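Local coordinates for tRNA (guanine-N(1)-)-methyltransferase (Corynebacterium diphtheriae, PDB 7KFF), which probably catalyses the transfer of a methyl group from S-adenosyl-L-methionine to N1 of the guanine next to the anticodon in tRNA, at residues Met77-Trp82 with Asp173-Glu178; Asp231-Gly236 with Glu280-Met285; Gln269-Thr274 with Gln292-Gly297. All coordinates share one frame; numbering follows the deposited sequence.

Interaction 1 (Met77-Trp82 with Asp173-Glu178); sequences MKPTVW and DQRVIE
Asp173 lies with its carboxylate against the ring of Pro79, and its OD1 is held by two donors from Arg175. The backbone N of Arg175 reaches the anti lone pair of Asp173 OD1 at 2.9 Å, which makes Asp173 the N-cap of helix 174-180. Arg175 NE comes to the syn side of Asp173 OD1, also at 2.9 Å. Arg175 NH2 takes Asp173 OD2 at 2.9 Å and completes a side-on salt bridge. A bend at chi3 (-65°) folds the arginine back onto the cap, so the guanidinium edge faces the carboxylate and its rotation is fixed. Pro79 CG meets Asp173 CG at 3.5 Å, and the two side chains cross at about a right angle. Next to them the backbones join through a nearly straight bond from Asp173 N to Met77 O, 3.2 Å long. Val176 fills the apolar side. Val176 CG2 touches Pro79 CA at 3.6 Å and Trp82 CB at 3.8 Å, at the start of helix 79-90. Thr240 N of the second subunit also binds Asp173 OD2, and carbonyls of Pro242 and Leu248 of that subunit take Arg175 NH1. The contact thus joins the first turns of two helices at the dimer interface. Strand 76-77 leads into helix 79-90, while helix 174-180 packs through Ile177 on strand 185-190 of the parallel sheet.

Interaction 2 (Asp231-Gly236 with Glu280-Met285); sequences DGLLEG and ELLDGM. With SAH (S-adenosyl-L-homocysteine), chain C.
Gly232 and Leu281 bring the two backbones closest, with 7.1 Å between their CA atoms, where an irregular loop passes a weakly bonded helical turn. The loop bends at Gly232, whose positive phi (86°) favours glycine. An Asx turn holds the bend: Leu233 N bonds to Asp231 OD1 at 3.1 Å, approaching from above the carboxylate plane. Past the turn, Leu233 leaves the backbone across the contact, and only its end, the CD2 methyl, comes up to 280-285. Leu233 CD2 meets Leu282 CD2 at 3.6 Å, and these side chains cross at about a right angle. Leu233 CD2 also lies 3.7 Å from SE of Met285, a selenomethionine. The Met285 chain is extended up to SE and then turns at chi3 (66°), which carries Met285 CE to Asp231 O at 3.6 Å. Leu281 CD1 lies 4.0 Å from Gly232 O. Leu233 also packs on Arg267, Ser270, Leu271 and Thr274 of helix 259-277, so it touches both helices. Farther along the loop, Glu235 CG comes within 3.4 Å of OXT of the bound S-adenosyl-L-homocysteine. Ser228 and Asp227 bond to this ligand together with Ile191, Tyr194 and Pro141 of the second subunit, so its pocket is shared across the dimer. The two segments meet by van der Waals contact of methyl groups and the methionine side chain, partly against the carbonyl oxygens of Asp231 and Gly232. The loop's polar backbone is held instead by the Asx turn and by Ser270 and Thr274.

Interaction 3 (Gln269-Thr274 with Gln292-Gly297); sequences QSLKRT and QAYVEG
The ring of Tyr294 has the backbone N of Lys272 at its edge, near the ring plane, while Leu271 approaches it obliquely. This is helix-to-helix packing in the C-terminal helical part of the TrmD fold. Helix 259-277 and helix 289-299 cross here at -47°, with their local axes 10.0 Å apart. Tyr294 has CG anti to its own N (chi1 178°), which sends the ring across to the other helix. Tyr294 CD2 then meets CB and CD1 of Leu271, each at 4.0 Å. The phenol oxygen lies alongside the aliphatic part of Lys272, and Tyr294 OH is 3.7 Å from Lys272 CB. The lysine chain stays extended as far as CE, and its NZ is held by a salt bridge to Glu276. Arg264 and Glu268, on the same helix as Lys272, also touch Tyr294. Val295 adds a looser contact, with Val295 CG2 4.2 Å from Leu271 CB. Leu282 of helix 279-283 touches both Leu271 and Val295, so a third helix meets this pair. Within helix 259-277, Ser270 O takes two donors, Thr274 N at 3.0 Å and Thr274 OG1 at 2.8 Å, from opposite faces of its carbonyl plane.

How the interactions relate
Interaction 1 comes first along the chain and, within one chain, stands apart across the chain's centre. Its centre is about 40 Å from that of interaction 2 and about 49 Å from that of interaction 3. It belongs to the part built round the parallel sheet. Interactions 2 and 3 are about 10 Å apart, centre to centre, and their segments alternate in sequence. Successive helices 259-277, 279-283 and 289-299 tie them together. Leu234 O probably bonds to Ser270 OG at 2.6 Å, and Leu234 N to Thr274 OG1 at 2.9 Å. All three reach the second subunit. Arg273 of interaction 3 bonds weakly to Gln174 of interaction 1 in the other subunit, so distant contacts meet in the dimer.

Interaction 1 (Met77-Trp82 with Asp173-Glu178)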
loop_
_atom_site.group_PDB
_atom_site.type_symbol
_atom_site.label_atom_id
_atom_site.label_comp_id
_atom_site.label_asym_id
_atom_site.label_seq_id
_atom_site.Cartn_x
_atom_site.Cartn_y
_atom_site.Cartn_z
HETATM N N MSE A 77 -10.473 9.865 -16.619
HETATM C CA MSE A 77 -11.006 11.059 -15.986
HETATM C C MSE A 77 -10.655 12.349 -16.716
HETATM O O MSE A 77 -9.554 12.490 -17.262
HETATM C CB MSE A 77 -10.569 11.173 -14.544
HETATM C CG MSE A 77 -10.946 9.976 -13.673
HETATM SE SE MSE A 77 -10.502 10.020 -11.820
HETATM C CE MSE A 77 -12.224 9.997 -10.965
ATOM N N LYS A 78 -11.614 13.290 -16.680
ATOM C CA LYS A 78 -11.650 14.406 -17.616
ATOM C C LYS A 78 -10.750 15.556 -17.184
ATOM O O LYS A 78 -10.841 16.008 -16.034
ATOM C CB LYS A 78 -13.083 14.960 -17.669
ATOM C CG LYS A 78 -14.106 14.087 -18.358
ATOM C CD LYS A 78 -15.494 14.754 -18.304
ATOM C CE LYS A 78 -16.421 14.290 -19.398
ATOM N NZ LYS A 78 -17.798 14.864 -19.254
ATOM N N PRO A 79 -9.931 16.098 -18.090
ATOM C CA PRO A 79 -9.151 17.300 -17.745
ATOM C C PRO A 79 -9.995 18.507 -17.417
ATOM O O PRO A 79 -9.583 19.321 -16.583
ATOM C CB PRO A 79 -8.284 17.561 -18.989
ATOM C CG PRO A 79 -8.411 16.421 -19.834
ATOM C CD PRO A 79 -9.596 15.582 -19.423
ATOM N N THR A 80 -11.155 18.668 -18.057
ATOM C CA THR A 80 -11.971 19.858 -17.820
ATOM C C THR A 80 -12.602 19.877 -16.428
ATOM O O THR A 80 -13.114 20.922 -16.004
ATOM C CB THR A 80 -13.056 19.997 -18.887
ATOM O OG1 THR A 80 -13.843 18.797 -18.890
ATOM C CG2 THR A 80 -12.441 20.239 -20.286
ATOM N N VAL A 81 -12.557 18.760 -15.711
ATOM C CA VAL A 81 -12.945 18.689 -14.300
ATOM C C VAL A 81 -11.725 18.757 -13.391
ATOM O O VAL A 81 -11.684 19.558 -12.454
ATOM C CB VAL A 81 -13.785 17.418 -14.055
ATOM C CG1 VAL A 81 -14.191 17.323 -12.584
ATOM C CG2 VAL A 81 -15.014 17.411 -14.963
ATOM N N TRP A 82 -10.694 17.960 -13.698
ATOM C CA TRP A 82 -9.507 17.910 -12.853
ATOM C C TRP A 82 -8.729 19.224 -12.813
ATOM O O TRP A 82 -8.181 19.584 -11.765
ATOM C CB TRP A 82 -8.579 16.777 -13.293
ATOM C CG TRP A 82 -8.891 15.527 -12.588
ATOM C CD1 TRP A 82 -9.503 14.405 -13.093
ATOM C CD2 TRP A 82 -8.619 15.253 -11.213
ATOM N NE1 TRP A 82 -9.611 13.447 -12.105
ATOM C CE2 TRP A 82 -9.093 13.950 -10.939
ATOM C CE3 TRP A 82 -8.027 15.986 -10.185
ATOM C CZ2 TRP A 82 -8.997 13.382 -9.680
ATOM C CZ3 TRP A 82 -7.929 15.411 -8.940
ATOM C CH2 TRP A 82 -8.434 14.131 -8.695
ATOM N N ASP A 173 -6.450 11.707 -17.271
ATOM C CA ASP A 173 -5.837 12.184 -18.513
ATOM C C ASP A 173 -4.467 12.778 -18.204
ATOM O O ASP A 173 -4.329 13.647 -17.338
ATOM C CB ASP A 173 -6.742 13.257 -19.131
ATOM C CG ASP A 173 -6.261 13.775 -20.482
ATOM O OD1 ASP A 173 -5.197 14.405 -20.549
ATOM O OD2 ASP A 173 -6.999 13.584 -21.474
ATOM N N GLN A 174 -3.448 12.316 -18.931
ATOM C CA GLN A 174 -2.072 12.660 -18.577
ATOM C C GLN A 174 -1.802 14.153 -18.673
ATOM O O GLN A 174 -0.900 14.669 -18.001
ATOM C CB GLN A 174 -1.098 11.869 -19.447
ATOM C CG GLN A 174 0.332 11.944 -18.971
ATOM C CD GLN A 174 0.541 11.237 -17.653
ATOM O OE1 GLN A 174 -0.140 10.258 -17.352
ATOM N NE2 GLN A 174 1.488 11.730 -16.861
ATOM N N ARG A 175 -2.544 14.865 -19.517
ATOM C CA ARG A 175 -2.312 16.301 -19.630
ATOM C C ARG A 175 -2.595 17.033 -18.324
ATOM O O ARG A 175 -2.016 18.094 -18.078
ATOM C CB ARG A 175 -3.164 16.891 -20.736
ATOM C CG ARG A 175 -2.744 16.368 -22.094
ATOM C CD ARG A 175 -3.755 16.781 -23.169
ATOM N NE ARG A 175 -5.043 16.141 -22.927
ATOM C CZ ARG A 175 -6.143 16.388 -23.623
ATOM N NH1 ARG A 175 -6.102 17.267 -24.614
ATOM N NH2 ARG A 175 -7.250 15.723 -23.344
ATOM N N VAL A 176 -3.461 16.477 -17.468
ATOM C CA VAL A 176 -3.710 17.082 -16.168
ATOM C C VAL A 176 -2.421 17.142 -15.378
ATOM O O VAL A 176 -2.122 18.150 -14.722
ATOM C CB VAL A 176 -4.774 16.275 -15.399
ATOM C CG1 VAL A 176 -4.856 16.765 -13.972
ATOM C CG2 VAL A 176 -6.118 16.353 -16.114
ATOM N N ILE A 177 -1.672 16.031 -15.393
ATOM C CA ILE A 177 -0.419 15.903 -14.658
ATOM C C ILE A 177 0.608 16.880 -15.201
ATOM O O ILE A 177 1.296 17.552 -14.434
ATOM C CB ILE A 177 0.083 14.453 -14.733
ATOM C CG1 ILE A 177 -0.718 13.516 -13.839
ATOM C CG2 ILE A 177 1.545 14.362 -14.271
ATOM C CD1 ILE A 177 -2.119 13.330 -14.206
ATOM N N GLU A 178 0.710 16.994 -16.530
ATOM C CA GLU A 178 1.689 17.915 -17.093
ATOM C C GLU A 178 1.314 19.363 -16.806
ATOM O O GLU A 178 2.159 20.162 -16.388
ATOM C CB GLU A 178 1.804 17.687 -18.607
ATOM C CG GLU A 178 2.174 16.256 -19.002
ATOM C CD GLU A 178 3.423 15.716 -18.302
ATOM O OE1 GLU A 178 4.339 16.512 -17.968
ATOM O OE2 GLU A 178 3.489 14.471 -18.108
#

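Interaction 2 (Asp231-Gly236 with Glu280-Met285)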
loop_
_atom_site.group_PDB
_atom_site.type_symbol
_atom_site.label_atom_id
_atom_site.label_comp_id
_atom_site.label_asym_id
_atom_site.label_seq_id
_atom_site.Cartn_x
_atom_site.Cartn_y
_atom_site.Cartn_z
ATOM N N ASP A 231 18.486 0.129 8.574
ATOM C CA ASP A 231 19.865 -0.257 8.303
ATOM C C ASP A 231 19.969 -1.184 7.096
ATOM O O ASP A 231 20.951 -1.926 6.965
ATOM C CB ASP A 231 20.445 -0.954 9.533
ATOM C CG ASP A 231 19.615 -2.156 9.961
ATOM O OD1 ASP A 231 18.559 -2.403 9.330
ATOM O OD2 ASP A 231 20.017 -2.850 10.922
ATOM N N GLY A 232 18.970 -1.168 6.225
ATOM C CA GLY A 232 18.937 -2.035 5.071
ATOM C C GLY A 232 18.358 -3.406 5.318
ATOM O O GLY A 232 18.219 -4.182 4.362
ATOM N N LEU A 233 17.984 -3.719 6.557
ATOM C CA LEU A 233 17.511 -5.041 6.925
ATOM C C LEU A 233 16.070 -4.969 7.413
ATOM O O LEU A 233 15.590 -3.923 7.868
ATOM C CB LEU A 233 18.363 -5.622 8.061
ATOM C CG LEU A 233 19.847 -5.832 7.779
ATOM C CD1 LEU A 233 20.546 -6.348 9.035
ATOM C CD2 LEU A 233 20.058 -6.769 6.614
ATOM N N LEU A 234 15.395 -6.112 7.332
ATOM C CA LEU A 234 14.071 -6.266 7.919
ATOM C C LEU A 234 14.181 -6.469 9.427
ATOM O O LEU A 234 15.142 -7.056 9.912
ATOM C CB LEU A 234 13.374 -7.489 7.324
ATOM C CG LEU A 234 13.248 -7.515 5.812
ATOM C CD1 LEU A 234 12.546 -8.819 5.385
ATOM C CD2 LEU A 234 12.517 -6.299 5.299
ATOM N N GLU A 235 13.182 -5.993 10.170
ATOM C CA GLU A 235 13.174 -6.246 11.604
ATOM C C GLU A 235 12.849 -7.710 11.887
ATOM O O GLU A 235 12.068 -8.346 11.176
ATOM C CB GLU A 235 12.143 -5.364 12.314
ATOM C CG GLU A 235 12.599 -3.927 12.570
ATOM C CD GLU A 235 13.624 -3.794 13.693
ATOM O OE1 GLU A 235 14.504 -2.911 13.584
ATOM O OE2 GLU A 235 13.541 -4.557 14.688
ATOM N N GLY A 236 13.455 -8.242 12.944
ATOM C CA GLY A 236 13.163 -9.581 13.405
ATOM C C GLY A 236 11.909 -9.634 14.268
ATOM O O GLY A 236 11.185 -8.642 14.467
ATOM N N GLU A 280 17.940 -10.818 -1.607
ATOM C CA GLU A 280 18.608 -9.873 -2.493
ATOM C C GLU A 280 19.024 -8.593 -1.774
ATOM O O GLU A 280 19.952 -7.916 -2.224
ATOM C CB GLU A 280 17.722 -9.567 -3.702
ATOM C CG GLU A 280 16.556 -8.605 -3.433
ATOM C CD GLU A 280 15.360 -9.210 -2.691
ATOM O OE1 GLU A 280 15.340 -10.423 -2.385
ATOM O OE2 GLU A 280 14.423 -8.437 -2.429
ATOM N N LEU A 281 18.369 -8.238 -0.666
ATOM C CA LEU A 281 18.816 -7.061 0.069
ATOM C C LEU A 281 20.199 -7.268 0.667
ATOM O O LEU A 281 20.950 -6.301 0.827
ATOM C CB LEU A 281 17.821 -6.683 1.163
ATOM C CG LEU A 281 16.455 -6.188 0.688
ATOM C CD1 LEU A 281 15.568 -5.833 1.873
ATOM C CD2 LEU A 281 16.585 -4.998 -0.246
ATOM N N LEU A 282 20.549 -8.508 1.011
ATOM C CA LEU A 282 21.875 -8.767 1.564
ATOM C C LEU A 282 22.950 -8.668 0.492
ATOM O O LEU A 282 24.099 -8.325 0.798
ATOM C CB LEU A 282 21.919 -10.143 2.228
ATOM C CG LEU A 282 20.986 -10.329 3.420
ATOM C CD1 LEU A 282 21.038 -11.777 3.909
ATOM C CD2 LEU A 282 21.317 -9.377 4.560
ATOM N N ASP A 283 22.593 -8.957 -0.763
ATOM C CA ASP A 283 23.556 -8.871 -1.852
ATOM C C ASP A 283 24.030 -7.444 -2.067
ATOM O O ASP A 283 25.154 -7.230 -2.530
ATOM C CB ASP A 283 22.939 -9.387 -3.151
ATOM C CG ASP A 283 22.606 -10.860 -3.093
ATOM O OD1 ASP A 283 23.234 -11.581 -2.290
ATOM O OD2 ASP A 283 21.721 -11.299 -3.856
ATOM N N GLY A 284 23.189 -6.461 -1.751
ATOM C CA GLY A 284 23.545 -5.068 -1.884
ATOM C C GLY A 284 24.359 -4.482 -0.754
ATOM O O GLY A 284 24.638 -3.281 -0.774
HETATM N N MSE A 285 24.752 -5.290 0.229
HETATM C CA MSE A 285 25.493 -4.808 1.386
HETATM C C MSE A 285 26.806 -5.552 1.495
HETATM O O MSE A 285 26.887 -6.697 1.069
HETATM C CB MSE A 285 24.722 -5.122 2.664
HETATM C CG MSE A 285 23.302 -4.667 2.657
HETATM SE SE MSE A 285 22.411 -5.259 4.262
HETATM C CE MSE A 285 23.399 -4.188 5.595
HETATM N N SAH C . 9.062 -1.794 14.420
HETATM C CA SAH C . 8.348 -2.337 13.282
HETATM C CB SAH C . 7.166 -1.425 13.034
HETATM C CG SAH C . 5.802 -2.082 13.151
HETATM S SD SAH C . 4.717 -0.931 12.332
HETATM C C SAH C . 9.169 -2.409 12.006
HETATM O O SAH C . 9.623 -1.393 11.486
HETATM O OXT SAH C . 9.367 -3.492 11.457
HETATM C "C5'" SAH C . 3.184 -1.491 13.060
HETATM C "C4'" SAH C . 2.361 -2.396 12.167
HETATM O "O4'" SAH C . 1.976 -1.726 10.969
HETATM C "C3'" SAH C . 3.012 -3.705 11.695
HETATM O "O3'" SAH C . 3.038 -4.655 12.698
HETATM C "C2'" SAH C . 2.120 -4.050 10.502
HETATM O "O2'" SAH C . 0.894 -4.596 10.922
HETATM C "C1'" SAH C . 1.860 -2.676 9.922
HETATM N N9 SAH C . 2.828 -2.309 8.873
HETATM C C8 SAH C . 3.801 -1.337 8.934
HETATM N N7 SAH C . 4.423 -1.258 7.742
HETATM C C5 SAH C . 3.867 -2.192 6.923
HETATM C C6 SAH C . 4.110 -2.562 5.607
HETATM N N6 SAH C . 5.064 -2.004 4.833
HETATM N N1 SAH C . 3.342 -3.564 5.060
HETATM C C2 SAH C . 2.351 -4.165 5.800
HETATM N N3 SAH C . 2.094 -3.804 7.088
HETATM C C4 SAH C . 2.851 -2.838 7.623
#

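Interaction 3 (Gln269-Thr274 with Gln292-Gly297)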
loop_
_atom_site.group_PDB
_atom_site.type_symbol
_atom_site.label_atom_id
_atom_site.label_comp_id
_atom_site.label_asym_id
_atom_site.label_seq_id
_atom_site.Cartn_x
_atom_site.Cartn_y
_atom_site.Cartn_z
ATOM N N GLN A 269 18.620 -12.024 14.229
ATOM C CA GLN A 269 17.253 -12.278 13.798
ATOM C C GLN A 269 16.855 -11.376 12.642
ATOM O O GLN A 269 16.054 -11.777 11.796
ATOM C CB GLN A 269 16.307 -12.090 14.978
ATOM C CG GLN A 269 16.451 -13.157 16.039
ATOM C CD GLN A 269 16.082 -14.527 15.512
ATOM O OE1 GLN A 269 14.991 -14.712 14.963
ATOM N NE2 GLN A 269 16.972 -15.486 15.671
ATOM N N SER A 270 17.399 -10.161 12.601
ATOM C CA SER A 270 17.182 -9.279 11.461
ATOM C C SER A 270 17.875 -9.813 10.211
ATOM O O SER A 270 17.274 -9.846 9.124
ATOM C CB SER A 270 17.651 -7.879 11.843
ATOM O OG SER A 270 17.640 -7.002 10.756
ATOM N N LEU A 271 19.109 -10.295 10.350
ATOM C CA LEU A 271 19.774 -10.932 9.218
ATOM C C LEU A 271 19.001 -12.159 8.754
ATOM O O LEU A 271 18.855 -12.391 7.547
ATOM C CB LEU A 271 21.184 -11.364 9.606
ATOM C CG LEU A 271 22.177 -10.234 9.851
ATOM C CD1 LEU A 271 23.418 -10.737 10.560
ATOM C CD2 LEU A 271 22.546 -9.571 8.515
ATOM N N LYS A 272 18.497 -12.959 9.702
ATOM C CA LYS A 272 17.795 -14.191 9.357
ATOM C C LYS A 272 16.491 -13.883 8.626
ATOM O O LYS A 272 16.193 -14.492 7.592
ATOM C CB LYS A 272 17.516 -14.986 10.635
ATOM C CG LYS A 272 16.738 -16.269 10.444
ATOM C CD LYS A 272 16.686 -17.029 11.778
ATOM C CE LYS A 272 15.916 -18.335 11.686
ATOM N NZ LYS A 272 14.484 -18.135 11.999
ATOM N N ARG A 273 15.704 -12.929 9.140
ATOM C CA ARG A 273 14.449 -12.595 8.478
ATOM C C ARG A 273 14.731 -12.055 7.085
ATOM O O ARG A 273 14.032 -12.396 6.127
ATOM C CB ARG A 273 13.648 -11.584 9.300
ATOM C CG ARG A 273 12.310 -11.158 8.660
ATOM C CD ARG A 273 11.307 -12.299 8.564
ATOM N NE ARG A 273 10.733 -12.610 9.871
ATOM C CZ ARG A 273 9.616 -12.073 10.359
ATOM N NH1 ARG A 273 9.194 -12.428 11.569
ATOM N NH2 ARG A 273 8.909 -11.202 9.639
ATOM N N THR A 274 15.768 -11.221 6.948
ATOM C CA THR A 274 16.093 -10.674 5.630
ATOM C C THR A 274 16.541 -11.781 4.678
ATOM O O THR A 274 16.126 -11.817 3.514
ATOM C CB THR A 274 17.167 -9.588 5.765
ATOM O OG1 THR A 274 16.744 -8.599 6.716
ATOM C CG2 THR A 274 17.436 -8.926 4.413
ATOM N N GLN A 292 28.406 -11.992 8.012
ATOM C CA GLN A 292 28.555 -12.876 6.862
ATOM C C GLN A 292 28.645 -14.328 7.305
ATOM O O GLN A 292 28.012 -15.208 6.703
ATOM C CB GLN A 292 29.787 -12.462 6.059
ATOM C CG GLN A 292 30.017 -13.275 4.794
ATOM C CD GLN A 292 28.935 -13.066 3.760
ATOM O OE1 GLN A 292 28.406 -11.977 3.605
ATOM N NE2 GLN A 292 28.600 -14.125 3.050
ATOM N N ALA A 293 29.387 -14.596 8.375
ATOM C CA ALA A 293 29.472 -15.960 8.882
ATOM C C ALA A 293 28.120 -16.458 9.369
ATOM O O ALA A 293 27.770 -17.626 9.167
ATOM C CB ALA A 293 30.508 -16.040 9.997
ATOM N N TYR A 294 27.331 -15.583 10.001
ATOM C CA TYR A 294 26.011 -15.988 10.459
ATOM C C TYR A 294 25.130 -16.366 9.274
ATOM O O TYR A 294 24.446 -17.397 9.286
ATOM C CB TYR A 294 25.370 -14.857 11.263
ATOM C CG TYR A 294 23.983 -15.217 11.714
ATOM C CD1 TYR A 294 23.786 -16.077 12.787
ATOM C CD2 TYR A 294 22.870 -14.719 11.054
ATOM C CE1 TYR A 294 22.516 -16.423 13.195
ATOM C CE2 TYR A 294 21.603 -15.062 11.450
ATOM C CZ TYR A 294 21.428 -15.907 12.522
ATOM O OH TYR A 294 20.154 -16.243 12.919
ATOM N N VAL A 295 25.131 -15.530 8.235
ATOM C CA VAL A 295 24.297 -15.805 7.068
ATOM C C VAL A 295 24.754 -17.074 6.353
ATOM O O VAL A 295 23.928 -17.868 5.883
ATOM C CB VAL A 295 24.262 -14.580 6.139
ATOM C CG1 VAL A 295 23.575 -14.924 4.839
ATOM C CG2 VAL A 295 23.544 -13.438 6.838
ATOM N N GLU A 296 26.067 -17.297 6.269
ATOM C CA GLU A 296 26.554 -18.539 5.675
ATOM C C GLU A 296 26.082 -19.755 6.460
ATOM O O GLU A 296 25.856 -20.821 5.875
ATOM C CB GLU A 296 28.084 -18.513 5.590
ATOM C CG GLU A 296 28.617 -17.657 4.447
ATOM C CD GLU A 296 30.109 -17.376 4.552
ATOM O OE1 GLU A 296 30.752 -17.845 5.520
ATOM O OE2 GLU A 296 30.637 -16.674 3.663
ATOM N N GLY A 297 25.925 -19.620 7.778
ATOM C CA GLY A 297 25.375 -20.710 8.565
ATOM C C GLY A 297 23.929 -21.004 8.226
ATOM O O GLY A 297 23.489 -22.154 8.316
#